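Local coordinates for periplasmic protein (Legionella pneumophila subsp. pneumophila, PDB 4FGQ), which is a calcium-dependent periplasmic cysteine protease of the bacterial transglutaminase-like family, probably cleaving its protein targets in the periplasm, at residues Gln21-Thr24 and Arg25-Phe28; Thr29-Gly32 and Asn33-Ser37. All coordinates share one frame; numbering follows the deposited sequence.

Overall arrangement
Contacts 1 and 2 follow one another without a break along helix 22-38, about 13 Å between centres. Contact 1 (21-24 with 25-28) covers the N-terminal part of helix 22-38, about 20 Å from the centre of the chain and mostly at the surface; contact 2 (29-32 with 33-37) carries the helix on at about 16 Å and is partly buried. F28, W31 and I35 mark the inward side: F28 and W31 both reach helices 10-17 and 75-81, while W31 and I35 also meet helix 86-100, whose D88 belongs to the calcium site. One side of helix 22-38 thus packs on helices 10-17, 75-81 and 86-100 through these three side chains.

Contact 1 (Gln21-Thr24 and Arg25-Phe28); sequences QGDT and RKRF
Near the N-terminal end of helix 22-38, Q21 O accepts R25 N at 3.1 Å and G22 O accepts K26 N at 3.2 Å. These two bonds differ in kind: R25 N stands above the carbonyl plane of Q21, 66° out of it and so not on a lone pair, whereas K26 N lies in the carbonyl plane of G22. G22 itself has a positive phi (54°). One water ties the same end of the helix from outside, donating to G22 O and accepting from K26 NZ at 2.9 Å; a bend at the last torsion of K26 brings the ammonium there. The following i to i+4 bonds are R27 N to D23 O at 2.9 Å, and F28 N to T24 O. The side chain of R27 folds back towards the start of the helix, bent at chi3 (-60°), and lays one face of its guanidinium over T24 CA, offset toward the rim. Its NE bonds to I79 O, which fixes the group against helix 75-81. T24 and F28 run side by side in the same direction; with CG2 anti to the backbone N, the methyl of T24 comes 3.9 Å from F28 CE2. The F28 ring is buried against helices 10-17 and 75-81 and also meets the ring of Y20. R25 NE is tied back to A17 O of helix 10-17, with a weak bond to Y20 O besides, while the backbone settles into the regular i to i+4 bonding of the N-terminal end of an alpha-helix.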
loop_
_atom_site.group_PDB
_atom_site.type_symbol
_atom_site.label_atom_id
_atom_site.label_comp_id
_atom_site.label_asym_id
_atom_site.label_seq_id
_atom_site.Cartn_x
_atom_site.Cartn_y
_atom_site.Cartn_z
ATOM N N GLN A 21 -6.020 -6.312 21.913
ATOM C CA GLN A 21 -5.207 -6.161 23.119
ATOM C C GLN A 21 -3.724 -6.201 22.797
ATOM O O GLN A 21 -3.337 -6.469 21.658
ATOM C CB GLN A 21 -5.527 -7.268 24.128
ATOM C CG GLN A 21 -6.966 -7.306 24.588
ATOM C CD GLN A 21 -7.859 -8.125 23.670
ATOM O OE1 GLN A 21 -7.521 -9.250 23.299
ATOM N NE2 GLN A 21 -9.005 -7.559 23.298
ATOM N N GLY A 22 -2.903 -5.944 23.811
ATOM C CA GLY A 22 -1.465 -6.083 23.687
ATOM C C GLY A 22 -0.889 -5.294 22.531
ATOM O O GLY A 22 -1.265 -4.139 22.307
ATOM N N ASP A 23 0.020 -5.917 21.790
ATOM C CA ASP A 23 0.705 -5.221 20.707
ATOM C C ASP A 23 -0.218 -4.914 19.537
ATOM O O ASP A 23 0.003 -3.940 18.812
ATOM C CB ASP A 23 1.930 -6.009 20.239
ATOM C CG ASP A 23 3.059 -5.982 21.255
ATOM O OD1 ASP A 23 3.052 -5.088 22.131
ATOM O OD2 ASP A 23 3.956 -6.849 21.174
ATOM N N THR A 24 -1.248 -5.737 19.352
ATOM C CA THR A 24 -2.183 -5.502 18.253
ATOM C C THR A 24 -2.933 -4.198 18.493
ATOM O O THR A 24 -3.063 -3.384 17.581
ATOM C CB THR A 24 -3.181 -6.657 18.093
ATOM O OG1 THR A 24 -2.458 -7.878 17.896
ATOM C CG2 THR A 24 -4.092 -6.410 16.888
ATOM N N ARG A 25 -3.404 -4.000 19.721
ATOM C CA ARG A 25 -4.055 -2.745 20.084
ATOM C C ARG A 25 -3.111 -1.578 19.835
ATOM O O ARG A 25 -3.506 -0.568 19.255
ATOM C CB ARG A 25 -4.498 -2.757 21.551
ATOM C CG ARG A 25 -4.995 -1.400 22.052
ATOM C CD ARG A 25 -5.517 -1.485 23.485
ATOM N NE ARG A 25 -6.710 -2.329 23.582
ATOM C CZ ARG A 25 -7.381 -2.562 24.708
ATOM N NH1 ARG A 25 -6.979 -2.018 25.849
ATOM N NH2 ARG A 25 -8.455 -3.347 24.695
ATOM N N LYS A 26 -1.858 -1.733 20.263
ATOM C CA LYS A 26 -0.844 -0.700 20.059
ATOM C C LYS A 26 -0.610 -0.383 18.588
ATOM O O LYS A 26 -0.331 0.762 18.249
ATOM C CB LYS A 26 0.485 -1.086 20.713
ATOM C CG LYS A 26 0.472 -1.036 22.230
ATOM C CD LYS A 26 1.861 -1.283 22.783
ATOM C CE LYS A 26 1.927 -0.946 24.257
ATOM N NZ LYS A 26 0.712 -1.405 24.972
ATOM N N ARG A 27 -0.690 -1.386 17.718
ATOM C CA ARG A 27 -0.490 -1.149 16.292
ATOM C C ARG A 27 -1.620 -0.308 15.701
ATOM O O ARG A 27 -1.375 0.579 14.882
ATOM C CB ARG A 27 -0.327 -2.464 15.511
ATOM C CG ARG A 27 1.012 -3.154 15.753
ATOM C CD ARG A 27 1.322 -4.249 14.717
ATOM N NE ARG A 27 0.345 -5.344 14.677
ATOM C CZ ARG A 27 0.333 -6.394 15.494
ATOM N NH1 ARG A 27 1.237 -6.513 16.464
ATOM N NH2 ARG A 27 -0.599 -7.329 15.346
ATOM N N PHE A 28 -2.855 -0.599 16.100
ATOM C CA PHE A 28 -3.992 0.199 15.642
ATOM C C PHE A 28 -3.851 1.649 16.095
ATOM O O PHE A 28 -4.005 2.581 15.300
ATOM C CB PHE A 28 -5.327 -0.391 16.119
ATOM C CG PHE A 28 -5.837 -1.512 15.249
ATOM C CD1 PHE A 28 -6.332 -1.248 13.978
ATOM C CD2 PHE A 28 -5.818 -2.823 15.697
ATOM C CE1 PHE A 28 -6.804 -2.277 13.170
ATOM C CE2 PHE A 28 -6.286 -3.852 14.898
ATOM C CZ PHE A 28 -6.780 -3.585 13.636
HETATM O O HOH W 1 -1.910 -2.561 24.552
#

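Contact 2 (Thr29-Gly32 and Asn33-Ser37)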
loop_
_atom_site.group_PDB
_atom_site.type_symbol
_atom_site.label_atom_id
_atom_site.label_comp_id
_atom_site.label_asym_id
_atom_site.label_seq_id
_atom_site.Cartn_x
_atom_site.Cartn_y
_atom_site.Cartn_z
ATOM N N THR A 29 -3.533 1.843 17.367
ATOM C CA THR A 29 -3.375 3.197 17.898
ATOM C C THR A 29 -2.265 3.951 17.179
ATOM O O THR A 29 -2.400 5.142 16.872
ATOM C CB THR A 29 -3.098 3.167 19.408
ATOM O OG1 THR A 29 -4.241 2.619 20.080
ATOM C CG2 THR A 29 -2.828 4.572 19.936
ATOM N N ALA A 30 -1.175 3.249 16.885
ATOM C CA ALA A 30 -0.050 3.848 16.178
ATOM C C ALA A 30 -0.408 4.255 14.752
ATOM O O ALA A 30 0.037 5.298 14.268
ATOM C CB ALA A 30 1.135 2.890 16.182
ATOM N N TRP A 31 -1.210 3.427 14.091
ATOM C CA TRP A 31 -1.692 3.698 12.737
ATOM C C TRP A 31 -2.573 4.951 12.744
ATOM O O TRP A 31 -2.426 5.833 11.889
ATOM C CB TRP A 31 -2.484 2.487 12.251
ATOM C CG TRP A 31 -2.980 2.543 10.849
ATOM C CD1 TRP A 31 -2.483 3.283 9.812
ATOM C CD2 TRP A 31 -4.081 1.797 10.325
ATOM N NE1 TRP A 31 -3.227 3.047 8.668
ATOM C CE2 TRP A 31 -4.206 2.142 8.962
ATOM C CE3 TRP A 31 -4.977 0.878 10.882
ATOM C CZ2 TRP A 31 -5.197 1.589 8.149
ATOM C CZ3 TRP A 31 -5.959 0.334 10.067
ATOM C CH2 TRP A 31 -6.059 0.690 8.722
ATOM N N GLY A 32 -3.490 5.018 13.701
ATOM C CA GLY A 32 -4.354 6.181 13.839
ATOM C C GLY A 32 -3.555 7.438 14.139
ATOM O O GLY A 32 -3.820 8.498 13.564
ATOM N N ASN A 33 -2.579 7.331 15.044
ATOM C CA ASN A 33 -1.740 8.481 15.371
ATOM C C ASN A 33 -0.927 8.933 14.154
ATOM O O ASN A 33 -0.747 10.135 13.941
ATOM C CB ASN A 33 -0.828 8.191 16.567
ATOM C CG ASN A 33 -1.597 8.062 17.876
ATOM O OD1 ASN A 33 -2.745 8.496 17.982
ATOM N ND2 ASN A 33 -0.957 7.477 18.886
ATOM N N LEU A 34 -0.455 7.975 13.351
ATOM C CA LEU A 34 0.268 8.288 12.116
ATOM C C LEU A 34 -0.595 9.132 11.193
ATOM O O LEU A 34 -0.162 10.189 10.700
ATOM C CB LEU A 34 0.681 6.995 11.393
ATOM C CG LEU A 34 1.309 7.149 10.001
ATOM C CD1 LEU A 34 2.753 7.575 10.121
ATOM C CD2 LEU A 34 1.203 5.852 9.209
ATOM N N ILE A 35 -1.821 8.673 10.954
ATOM C CA ILE A 35 -2.729 9.401 10.058
ATOM C C ILE A 35 -2.993 10.808 10.585
ATOM O O ILE A 35 -2.888 11.775 9.835
ATOM C CB ILE A 35 -4.050 8.644 9.834
ATOM C CG1 ILE A 35 -3.783 7.373 9.017
ATOM C CG2 ILE A 35 -5.047 9.521 9.094
ATOM C CD1 ILE A 35 -4.936 6.396 8.998
ATOM N N ASP A 36 -3.296 10.930 11.876
ATOM C CA ASP A 36 -3.535 12.247 12.463
ATOM C C ASP A 36 -2.330 13.172 12.306
ATOM O O ASP A 36 -2.484 14.365 12.012
ATOM C CB ASP A 36 -3.892 12.120 13.947
ATOM C CG ASP A 36 -5.391 12.059 14.188
ATOM O OD1 ASP A 36 -6.159 12.450 13.282
ATOM O OD2 ASP A 36 -5.798 11.637 15.292
ATOM N N SER A 37 -1.137 12.616 12.497
ATOM C CA SER A 37 0.097 13.399 12.519
ATOM C C SER A 37 0.503 13.884 11.133
ATOM O O SER A 37 1.237 14.863 11.008
ATOM C CB SER A 37 1.245 12.594 13.134
ATOM O OG SER A 37 1.799 11.671 12.211
#
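W31 and I35 lie side by side, one helical turn apart and pointing the same way, and the terminal methyl of I35 makes the contact. I35 CD1 sits 4.2 Å from the centroid of the five-membered ring of W31, 30° off its normal, an off-centre CH-pi contact, and 3.8 Å from W31 NE1. The first torsion of I35 (-69°) sets CG1 beside the backbone N and so directs the branch back toward the turn of W31; the extended second torsion (167°) gives CD1 the reach to meet the indole. On another side of the helix T29 CG2 runs alongside N33, 3.6 Å from N33 ND2. Beneath both pairs is the i to i+4 bonding of an alpha-helix: N33 N to T29 O at 2.9 Å, I35 N to W31 O at 3.1 Å and D36 N to G32 O at 3.0 Å. S37 OG turns back along the helix to bond to L34 O at 2.9 Å. Further out, W31 NE1 is held by T96 OG1 of helix 86-100, and F54 meets the indole edge-to-face. I13 of helix 10-17 touches both W31 and I35, while I35 also reaches V100. D88, seen to bind calcium in a structure of this protein though none is bound to this chain here, lies about 12 Å from W31, side chain to side chain.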